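PDB 3LIF: putative diguanylate cyclase (GGDEF) with PAS/PAC domain from Rhodopseudomonas palustris, which probably makes cyclic di-GMP from two GTP molecules, the chain described here being its extracellular double-PDC (Cache-type) sensor region rather than the catalytic part. Local coordinates for residues H22-H27 with T156-F161; A74-D79 with S99-H104; K220-R225 with V233-R238. One frame throughout, in Å; residues are numbered along the deposited sequence.

How the contacts relate
The three contacts sample a tandem PDC architecture, in which two five-stranded antiparallel sheets of the same strand order, 2-1-5-4-3, are laid along one long helix, 5-47. Contact 2 belongs to the first sheet and its helix 99-106; contact 3 pairs the central strand 232-239 of the second with its neighbour 219-226. Contact 1 ties helix 5-47 to helix 151-158; its partners come from the start and the middle of the chain, so contact 2 falls between them, while contact 3 follows both. Contacts 1 and 3 adjoin, their centres about 12 Å apart, with Leu24 against Val236. Contact 2, about 31 Å and 35 Å from their centres, lies across the chain's centre, the long helix spanning both sheets.

Contact 1 of 3, residues H22-H27 with T156-F161; sequences HSLAEH and TFYKTF
His27 and Phe157 join two helices through an offset stack of their rings, with centroids 3.8 Å apart and planes 14° from parallel. Phe157 CD2 lies over the middle of the imidazole, whereas His27 CD2 falls toward the rim of the phenyl face. Each side chain leaves its helix with CG anti to the backbone N (chi1 178° for His27), which aims the two rings at one another from opposite directions. Phe161 brings CE2 over the other face of Phe157, sandwiching that ring.

The aliphatic contribution comes from one branch of Leu24. Leu24 CD2 touches three aromatic rings about equally, at 3.9 to 4.0 Å from Phe157 CE2, Tyr158 CE1 and Phe161 CE2. Leu24 and Tyr158 also rest on Ile169 of the second sheet, so both helices pack on that sheet together.

Polar atoms meet through a water, which donates to Leu24 O at 3.0 Å. The same water bonds to His27 ND1 at 2.7 Å. In the plane of the phenol, it reaches Tyr158 OH at 2.9 Å. His27 is therefore restrained twice, by a ring over its face and a water at ND1, and the helices adhere through apolar surface joined to a water-mediated polar link.

Contact 2 of 3, residues A74-D79 with S99-H104; sequences AILDAD and SYFRYH
Leu76, at the end of strand 70-76, pushes its CD1 methyl between two aromatic side chains of helix 99-106, reaching Tyr100 CE2 at 4.0 Å and Phe101 CD1 at 4.1 Å. These three residues are buried and make up the close-packed half of the contact. Tyr100 crosses Leu76 at about a right angle; its CG stands between the backbone N and the carbonyl carbon (chi1 61°), which lays the phenol against the sheet, where it also meets Leu113, Thr115 and Val146. Phe101, at roughly a right angle to Tyr100, holds CG anti to its own N (chi1 166°) and reaches the turn that follows the strand.

The arrangement belongs to the first PDC unit, whose PAS-like antiparallel sheet is covered on this face by the short helix. Tyr100 OH hydrogen-bonds to a bound methylpentanediol, probably from the crystallisation liquor; such a molecule can mark a pocket.

Beyond Leu76 the packing thins into the more exposed turn of Asp77, Ala78 and Asp79, whose side chains start out away from the helix and leave mainly backbone to face Phe101. Ala78 O lies in the plane of that ring, at its edge, 3.4 Å from Phe101 CZ, while Asp77 O is 3.5 Å from Phe101 CE1. Asp77 OD1 accepts from Gln81 N, just before strand 82-85.

Contact 3 of 3, residues K220-R225 with V233-R238; sequences KYLAYR and VVTVAR
Strands 220-225 and 233-238 run antiparallel, their axes 4.6 Å apart at the closest and their directions 162° from one another, with backbone hydrogen bonds at the centre from Ala223 N to Val236 O and from Val236 N to Ala223 O, both 2.8 Å. They form a beta hairpin in the second PDC sheet, which is PAS-like in strand order; the outer bonds of each strand continue to strands 206-212 and 168-173.

Side chains alternate between two faces. Ala223, Arg225, Val234, Val236 and Arg238 look toward helix 5-47: Ala223 CB meets Val236 CG2 at 4.4 Å, and the guanidinium of Arg225 bonds through NE to Ser21 OG and through NH2 to Arg18 O, anchoring the hairpin to that helix. Leu222, Tyr224, Thr235 and Ala237 occupy the other face, where Leu222 CB stands 4.3 Å from Ala237 CB. With CG between the backbone N and the carbonyl carbon (chi1 72°), the Tyr224 ring leads away from strand 233-238 and packs on helix 195-203, its OH bonding to Ser204 O. Near the turn, Val234 N reaches Arg225 O at 3.0 Å from a position tilted 33° out of the carbonyl plane.

Contact 1 of 3, residues H22-H27 with T156-F161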
loop_
_atom_site.group_PDB
_atom_site.type_symbol
_atom_site.label_atom_id
_atom_site.label_comp_id
_atom_site.label_asym_id
_atom_site.label_seq_id
_atom_site.Cartn_x
_atom_site.Cartn_y
_atom_site.Cartn_z
ATOM N N HIS A 22 13.333 -8.492 4.538
ATOM C CA HIS A 22 12.527 -9.662 4.278
ATOM C C HIS A 22 11.265 -9.710 5.151
ATOM O O HIS A 22 10.165 -9.979 4.680
ATOM C CB HIS A 22 13.363 -10.886 4.483
ATOM C CG HIS A 22 12.702 -12.140 4.026
ATOM N ND1 HIS A 22 13.021 -12.756 2.827
ATOM C CD2 HIS A 22 11.754 -12.915 4.619
ATOM C CE1 HIS A 22 12.281 -13.844 2.694
ATOM N NE2 HIS A 22 11.498 -13.957 3.759
ATOM N N SER A 23 11.387 -9.420 6.428
ATOM C CA SER A 23 10.185 -9.375 7.241
ATOM C C SER A 23 9.192 -8.302 6.799
ATOM O O SER A 23 8.005 -8.547 6.737
ATOM C CB SER A 23 10.557 -9.093 8.679
ATOM O OG SER A 23 11.157 -10.225 9.203
ATOM N N LEU A 24 9.686 -7.089 6.552
ATOM C CA LEU A 24 8.843 -6.001 6.095
ATOM C C LEU A 24 8.130 -6.390 4.773
ATOM O O LEU A 24 6.972 -6.120 4.619
ATOM C CB LEU A 24 9.660 -4.704 5.984
ATOM C CG LEU A 24 10.293 -4.180 7.289
ATOM C CD1 LEU A 24 11.233 -2.988 7.090
ATOM C CD2 LEU A 24 9.277 -3.782 8.314
ATOM N N ALA A 25 8.815 -7.050 3.850
ATOM C CA ALA A 25 8.219 -7.397 2.566
ATOM C C ALA A 25 7.054 -8.382 2.773
ATOM O O ALA A 25 5.985 -8.273 2.164
ATOM C CB ALA A 25 9.249 -7.993 1.665
ATOM N N GLU A 26 7.257 -9.336 3.664
ATOM C CA GLU A 26 6.198 -10.286 3.957
ATOM C C GLU A 26 5.036 -9.681 4.653
ATOM O O GLU A 26 3.887 -10.010 4.396
ATOM C CB GLU A 26 6.708 -11.427 4.805
ATOM C CG GLU A 26 7.563 -12.322 3.994
ATOM C CD GLU A 26 7.685 -13.638 4.671
ATOM O OE1 GLU A 26 7.265 -14.657 4.053
ATOM O OE2 GLU A 26 8.162 -13.649 5.852
ATOM N N HIS A 27 5.325 -8.835 5.594
ATOM C CA HIS A 27 4.235 -8.143 6.206
ATOM C C HIS A 27 3.357 -7.463 5.120
ATOM O O HIS A 27 2.110 -7.439 5.243
ATOM C CB HIS A 27 4.800 -7.114 7.111
ATOM C CG HIS A 27 3.772 -6.302 7.772
ATOM N ND1 HIS A 27 3.386 -5.070 7.296
ATOM C CD2 HIS A 27 3.082 -6.503 8.915
ATOM C CE1 HIS A 27 2.496 -4.546 8.116
ATOM N NE2 HIS A 27 2.296 -5.393 9.109
ATOM N N THR A 156 2.442 2.239 12.057
ATOM C CA THR A 156 2.397 1.823 13.442
ATOM C C THR A 156 3.214 0.569 13.625
ATOM O O THR A 156 3.916 0.419 14.585
ATOM C CB THR A 156 0.936 1.594 13.775
ATOM O OG1 THR A 156 0.382 2.885 14.026
ATOM C CG2 THR A 156 0.690 0.613 14.954
ATOM N N PHE A 157 3.102 -0.341 12.692
ATOM C CA PHE A 157 3.951 -1.480 12.684
ATOM C C PHE A 157 5.396 -0.991 12.540
ATOM O O PHE A 157 6.304 -1.553 13.177
ATOM C CB PHE A 157 3.596 -2.331 11.469
ATOM C CG PHE A 157 4.429 -3.562 11.324
ATOM C CD1 PHE A 157 4.584 -4.444 12.386
ATOM C CD2 PHE A 157 5.044 -3.865 10.127
ATOM C CE1 PHE A 157 5.358 -5.607 12.242
ATOM C CE2 PHE A 157 5.819 -5.008 9.976
ATOM C CZ PHE A 157 5.972 -5.882 11.035
ATOM N N TYR A 158 5.622 0.052 11.721
ATOM C CA TYR A 158 6.998 0.349 11.346
ATOM C C TYR A 158 7.708 0.940 12.530
ATOM O O TYR A 158 8.906 0.709 12.730
ATOM C CB TYR A 158 7.170 1.239 10.103
ATOM C CG TYR A 158 6.768 0.587 8.811
ATOM C CD1 TYR A 158 6.753 -0.805 8.682
ATOM C CD2 TYR A 158 6.370 1.353 7.728
ATOM C CE1 TYR A 158 6.350 -1.418 7.497
ATOM C CE2 TYR A 158 5.969 0.771 6.534
ATOM C CZ TYR A 158 5.958 -0.612 6.421
ATOM O OH TYR A 158 5.570 -1.182 5.229
ATOM N N LYS A 159 6.966 1.660 13.356
ATOM C CA LYS A 159 7.607 2.218 14.523
ATOM C C LYS A 159 7.976 1.199 15.622
ATOM O O LYS A 159 8.703 1.540 16.539
ATOM C CB LYS A 159 6.832 3.402 15.071
ATOM C CG LYS A 159 5.681 3.052 15.913
ATOM C CD LYS A 159 5.017 4.357 16.356
ATOM C CE LYS A 159 5.806 4.994 17.511
ATOM N NZ LYS A 159 5.094 6.228 17.880
ATOM N N THR A 160 7.534 -0.048 15.511
ATOM C CA THR A 160 7.955 -1.016 16.490
ATOM C C THR A 160 9.428 -1.447 16.329
ATOM O O THR A 160 9.838 -2.444 16.916
ATOM C CB THR A 160 7.128 -2.329 16.430
ATOM O OG1 THR A 160 7.485 -3.061 15.255
ATOM C CG2 THR A 160 5.645 -2.076 16.466
ATOM N N PHE A 161 10.232 -0.771 15.522
ATOM C CA PHE A 161 11.522 -1.361 15.211
ATOM C C PHE A 161 12.640 -0.499 15.666
ATOM O O PHE A 161 12.727 0.653 15.279
ATOM C CB PHE A 161 11.684 -1.611 13.719
ATOM C CG PHE A 161 10.985 -2.832 13.240
ATOM C CD1 PHE A 161 11.557 -4.075 13.408
ATOM C CD2 PHE A 161 9.743 -2.739 12.618
ATOM C CE1 PHE A 161 10.918 -5.232 12.968
ATOM C CE2 PHE A 161 9.097 -3.877 12.174
ATOM C CZ PHE A 161 9.687 -5.145 12.356
HETATM O O HOH W 1 5.148 -3.992 5.559
#

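Contact 2 of 3, residues A74-D79 with S99-H104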
loop_
_atom_site.group_PDB
_atom_site.type_symbol
_atom_site.label_atom_id
_atom_site.label_comp_id
_atom_site.label_asym_id
_atom_site.label_seq_id
_atom_site.Cartn_x
_atom_site.Cartn_y
_atom_site.Cartn_z
ATOM N N ALA A 74 -16.206 0.514 -0.530
ATOM C CA ALA A 74 -17.380 0.974 -1.185
ATOM C C ALA A 74 -17.595 0.188 -2.454
ATOM O O ALA A 74 -16.662 -0.465 -2.948
ATOM C CB ALA A 74 -17.367 2.488 -1.413
ATOM N N ILE A 75 -18.861 0.244 -2.919
ATOM C CA ILE A 75 -19.278 -0.318 -4.161
ATOM C C ILE A 75 -19.681 0.767 -5.171
ATOM O O ILE A 75 -20.341 1.752 -4.809
ATOM C CB ILE A 75 -20.482 -1.172 -3.933
ATOM C CG1 ILE A 75 -20.238 -2.037 -2.701
ATOM C CG2 ILE A 75 -20.734 -2.037 -5.215
ATOM C CD1 ILE A 75 -19.445 -3.318 -2.996
ATOM N N LEU A 76 -19.276 0.557 -6.416
ATOM C CA LEU A 76 -19.685 1.332 -7.555
ATOM C C LEU A 76 -20.300 0.370 -8.554
ATOM O O LEU A 76 -19.702 -0.733 -8.807
ATOM C CB LEU A 76 -18.466 1.944 -8.251
ATOM C CG LEU A 76 -17.535 2.938 -7.553
ATOM C CD1 LEU A 76 -16.550 3.487 -8.587
ATOM C CD2 LEU A 76 -18.245 4.067 -6.788
ATOM N N ASP A 77 -21.431 0.759 -9.165
ATOM C CA ASP A 77 -22.029 -0.080 -10.219
ATOM C C ASP A 77 -21.457 0.327 -11.535
ATOM O O ASP A 77 -20.368 0.838 -11.586
ATOM C CB ASP A 77 -23.500 0.243 -10.329
ATOM C CG ASP A 77 -23.781 1.756 -10.674
ATOM O OD1 ASP A 77 -22.977 2.494 -11.377
ATOM O OD2 ASP A 77 -24.867 2.195 -10.218
ATOM N N ALA A 78 -22.064 -0.057 -12.637
ATOM C CA ALA A 78 -21.361 -0.695 -13.685
ATOM C C ALA A 78 -21.176 0.692 -14.454
ATOM O O ALA A 78 -20.386 0.832 -15.408
ATOM C CB ALA A 78 -22.239 -1.620 -14.456
ATOM N N ASP A 79 -21.911 1.716 -13.979
ATOM C CA ASP A 79 -21.845 3.103 -14.481
ATOM C C ASP A 79 -20.976 3.975 -13.592
ATOM O O ASP A 79 -20.842 5.182 -13.826
ATOM C CB ASP A 79 -23.253 3.775 -14.642
ATOM C CG ASP A 79 -24.185 3.020 -15.616
ATOM O OD1 ASP A 79 -23.833 2.909 -16.797
ATOM O OD2 ASP A 79 -25.260 2.545 -15.196
ATOM N N SER A 99 -9.743 6.374 -12.209
ATOM C CA SER A 99 -8.972 5.432 -13.087
ATOM C C SER A 99 -9.184 3.979 -12.759
ATOM O O SER A 99 -9.245 3.099 -13.662
ATOM C CB SER A 99 -7.455 5.674 -13.043
ATOM O OG SER A 99 -7.053 5.680 -11.709
ATOM N N TYR A 100 -9.242 3.694 -11.471
ATOM C CA TYR A 100 -9.471 2.309 -11.109
ATOM C C TYR A 100 -10.787 1.823 -11.660
ATOM O O TYR A 100 -10.888 0.638 -12.055
ATOM C CB TYR A 100 -9.410 2.084 -9.624
ATOM C CG TYR A 100 -10.430 2.834 -8.811
ATOM C CD1 TYR A 100 -10.085 4.016 -8.199
ATOM C CD2 TYR A 100 -11.731 2.337 -8.604
ATOM C CE1 TYR A 100 -10.958 4.688 -7.402
ATOM C CE2 TYR A 100 -12.652 3.040 -7.789
ATOM C CZ TYR A 100 -12.225 4.206 -7.194
ATOM O OH TYR A 100 -13.029 4.984 -6.411
ATOM N N PHE A 101 -11.789 2.709 -11.709
ATOM C CA PHE A 101 -13.067 2.316 -12.263
ATOM C C PHE A 101 -12.906 2.073 -13.725
ATOM O O PHE A 101 -13.286 1.010 -14.223
ATOM C CB PHE A 101 -14.155 3.337 -12.043
ATOM C CG PHE A 101 -15.373 3.084 -12.890
ATOM C CD1 PHE A 101 -16.321 2.174 -12.493
ATOM C CD2 PHE A 101 -15.573 3.769 -14.081
ATOM C CE1 PHE A 101 -17.442 1.943 -13.249
ATOM C CE2 PHE A 101 -16.705 3.503 -14.876
ATOM C CZ PHE A 101 -17.622 2.580 -14.460
ATOM N N ARG A 102 -12.339 3.047 -14.432
ATOM C CA ARG A 102 -12.063 2.826 -15.835
ATOM C C ARG A 102 -11.257 1.532 -16.056
ATOM O O ARG A 102 -11.524 0.797 -16.984
ATOM C CB ARG A 102 -11.402 4.063 -16.479
ATOM C CG ARG A 102 -12.477 5.078 -16.896
ATOM C CD ARG A 102 -12.008 6.385 -17.445
ATOM N NE ARG A 102 -11.306 7.126 -16.408
ATOM C CZ ARG A 102 -9.967 7.179 -16.335
ATOM N NH1 ARG A 102 -9.239 6.519 -17.236
ATOM N NH2 ARG A 102 -9.343 7.890 -15.386
ATOM N N TYR A 103 -10.281 1.237 -15.212
ATOM C CA TYR A 103 -9.464 0.090 -15.483
ATOM C C TYR A 103 -10.268 -1.231 -15.366
ATOM O O TYR A 103 -10.203 -2.111 -16.238
ATOM C CB TYR A 103 -8.254 0.111 -14.576
ATOM C CG TYR A 103 -7.459 -1.167 -14.627
ATOM C CD1 TYR A 103 -7.837 -2.263 -13.837
ATOM C CD2 TYR A 103 -6.340 -1.306 -15.467
ATOM C CE1 TYR A 103 -7.134 -3.468 -13.877
ATOM C CE2 TYR A 103 -5.622 -2.505 -15.516
ATOM C CZ TYR A 103 -6.023 -3.593 -14.710
ATOM O OH TYR A 103 -5.333 -4.812 -14.699
ATOM N N HIS A 104 -11.077 -1.376 -14.324
ATOM C CA HIS A 104 -11.822 -2.595 -14.244
ATOM C C HIS A 104 -12.879 -2.766 -15.287
ATOM O O HIS A 104 -13.256 -3.911 -15.589
ATOM C CB HIS A 104 -12.414 -2.764 -12.864
ATOM C CG HIS A 104 -11.365 -2.994 -11.830
ATOM N ND1 HIS A 104 -11.269 -2.245 -10.671
ATOM C CD2 HIS A 104 -10.293 -3.815 -11.836
ATOM C CE1 HIS A 104 -10.215 -2.631 -9.975
ATOM N NE2 HIS A 104 -9.600 -3.575 -10.666
#

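Contact 3 of 3, residues K220-R225 with V233-R238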
loop_
_atom_site.group_PDB
_atom_site.type_symbol
_atom_site.label_atom_id
_atom_site.label_comp_id
_atom_site.label_asym_id
_atom_site.label_seq_id
_atom_site.Cartn_x
_atom_site.Cartn_y
_atom_site.Cartn_z
ATOM N N LYS A 220 23.081 7.051 4.867
ATOM C CA LYS A 220 22.814 5.790 5.520
ATOM C C LYS A 220 22.938 4.602 4.631
ATOM O O LYS A 220 22.921 4.725 3.410
ATOM C CB LYS A 220 21.443 5.769 6.151
ATOM C CG LYS A 220 20.562 6.909 5.799
ATOM C CD LYS A 220 19.376 6.949 6.759
ATOM C CE LYS A 220 19.052 8.383 7.099
ATOM N NZ LYS A 220 17.659 8.484 7.604
ATOM N N TYR A 221 23.126 3.456 5.278
ATOM C CA TYR A 221 22.974 2.182 4.631
ATOM C C TYR A 221 21.486 1.863 4.528
ATOM O O TYR A 221 20.744 2.038 5.500
ATOM C CB TYR A 221 23.661 1.082 5.419
ATOM C CG TYR A 221 25.122 1.043 5.169
ATOM C CD1 TYR A 221 25.982 1.868 5.882
ATOM C CD2 TYR A 221 25.662 0.207 4.194
ATOM C CE1 TYR A 221 27.345 1.867 5.665
ATOM C CE2 TYR A 221 27.067 0.185 3.961
ATOM C CZ TYR A 221 27.901 1.029 4.707
ATOM O OH TYR A 221 29.287 1.038 4.508
ATOM N N LEU A 222 21.088 1.390 3.344
ATOM C CA LEU A 222 19.718 1.064 3.002
ATOM C C LEU A 222 19.601 -0.353 2.435
ATOM O O LEU A 222 20.384 -0.830 1.523
ATOM C CB LEU A 222 19.201 2.061 1.957
ATOM C CG LEU A 222 17.770 1.891 1.372
ATOM C CD1 LEU A 222 17.250 3.211 0.904
ATOM C CD2 LEU A 222 17.697 0.855 0.258
ATOM N N ALA A 223 18.619 -1.055 2.958
ATOM C CA ALA A 223 18.316 -2.346 2.395
ATOM C C ALA A 223 16.899 -2.212 1.819
ATOM O O ALA A 223 16.028 -1.566 2.438
ATOM C CB ALA A 223 18.356 -3.394 3.464
ATOM N N TYR A 224 16.693 -2.803 0.639
ATOM C CA TYR A 224 15.404 -2.814 -0.016
ATOM C C TYR A 224 15.119 -4.175 -0.568
ATOM O O TYR A 224 16.024 -4.944 -0.875
ATOM C CB TYR A 224 15.395 -1.865 -1.191
ATOM C CG TYR A 224 16.209 -2.355 -2.365
ATOM C CD1 TYR A 224 15.646 -3.215 -3.291
ATOM C CD2 TYR A 224 17.584 -1.966 -2.543
ATOM C CE1 TYR A 224 16.373 -3.662 -4.398
ATOM C CE2 TYR A 224 18.330 -2.391 -3.632
ATOM C CZ TYR A 224 17.705 -3.251 -4.558
ATOM O OH TYR A 224 18.353 -3.727 -5.662
ATOM N N ARG A 225 13.839 -4.430 -0.753
ATOM C CA ARG A 225 13.353 -5.678 -1.305
ATOM C C ARG A 225 11.957 -5.559 -1.982
ATOM O O ARG A 225 10.988 -5.048 -1.387
ATOM C CB ARG A 225 13.300 -6.739 -0.188
ATOM C CG ARG A 225 12.921 -8.110 -0.696
ATOM C CD ARG A 225 12.782 -9.086 0.407
ATOM N NE ARG A 225 13.959 -9.047 1.281
ATOM C CZ ARG A 225 15.014 -9.871 1.185
ATOM N NH1 ARG A 225 15.062 -10.810 0.254
ATOM N NH2 ARG A 225 16.022 -9.752 2.028
ATOM N N VAL A 233 7.638 -2.037 -3.015
ATOM C CA VAL A 233 8.998 -2.275 -2.561
ATOM C C VAL A 233 9.057 -1.828 -1.111
ATOM O O VAL A 233 8.356 -0.907 -0.730
ATOM C CB VAL A 233 9.962 -1.395 -3.343
ATOM C CG1 VAL A 233 11.422 -1.754 -3.027
ATOM C CG2 VAL A 233 9.688 -1.565 -4.807
ATOM N N VAL A 234 9.870 -2.455 -0.280
ATOM C CA VAL A 234 10.019 -1.904 1.071
ATOM C C VAL A 234 11.446 -1.490 1.190
ATOM O O VAL A 234 12.318 -2.113 0.551
ATOM C CB VAL A 234 9.766 -2.945 2.147
ATOM C CG1 VAL A 234 8.287 -3.244 2.246
ATOM C CG2 VAL A 234 10.552 -4.230 1.820
ATOM N N THR A 235 11.717 -0.459 1.987
ATOM C CA THR A 235 13.115 -0.115 2.266
ATOM C C THR A 235 13.308 0.089 3.761
ATOM O O THR A 235 12.395 0.585 4.388
ATOM C CB THR A 235 13.504 1.174 1.563
ATOM O OG1 THR A 235 12.778 2.275 2.141
ATOM C CG2 THR A 235 13.228 1.098 0.038
ATOM N N VAL A 236 14.466 -0.310 4.324
ATOM C CA VAL A 236 14.871 0.018 5.713
ATOM C C VAL A 236 16.195 0.705 5.639
ATOM O O VAL A 236 17.095 0.212 4.972
ATOM C CB VAL A 236 15.313 -1.196 6.554
ATOM C CG1 VAL A 236 14.802 -1.057 7.943
ATOM C CG2 VAL A 236 14.907 -2.481 5.997
ATOM N N ALA A 237 16.367 1.771 6.407
ATOM C CA ALA A 237 17.640 2.489 6.439
ATOM C C ALA A 237 18.026 2.890 7.850
ATOM O O ALA A 237 17.164 3.051 8.710
ATOM C CB ALA A 237 17.572 3.698 5.585
ATOM N N ARG A 238 19.332 3.011 8.084
ATOM C CA ARG A 238 19.874 3.611 9.315
ATOM C C ARG A 238 21.150 4.392 9.055
ATOM O O ARG A 238 21.940 4.012 8.210
ATOM C CB ARG A 238 20.075 2.573 10.448
ATOM C CG ARG A 238 21.099 1.468 10.264
ATOM C CD ARG A 238 21.598 0.881 11.651
ATOM N NE ARG A 238 20.670 -0.036 12.367
ATOM C CZ ARG A 238 20.762 -1.390 12.390
ATOM N NH1 ARG A 238 21.730 -2.048 11.756
ATOM N NH2 ARG A 238 19.883 -2.128 13.047
#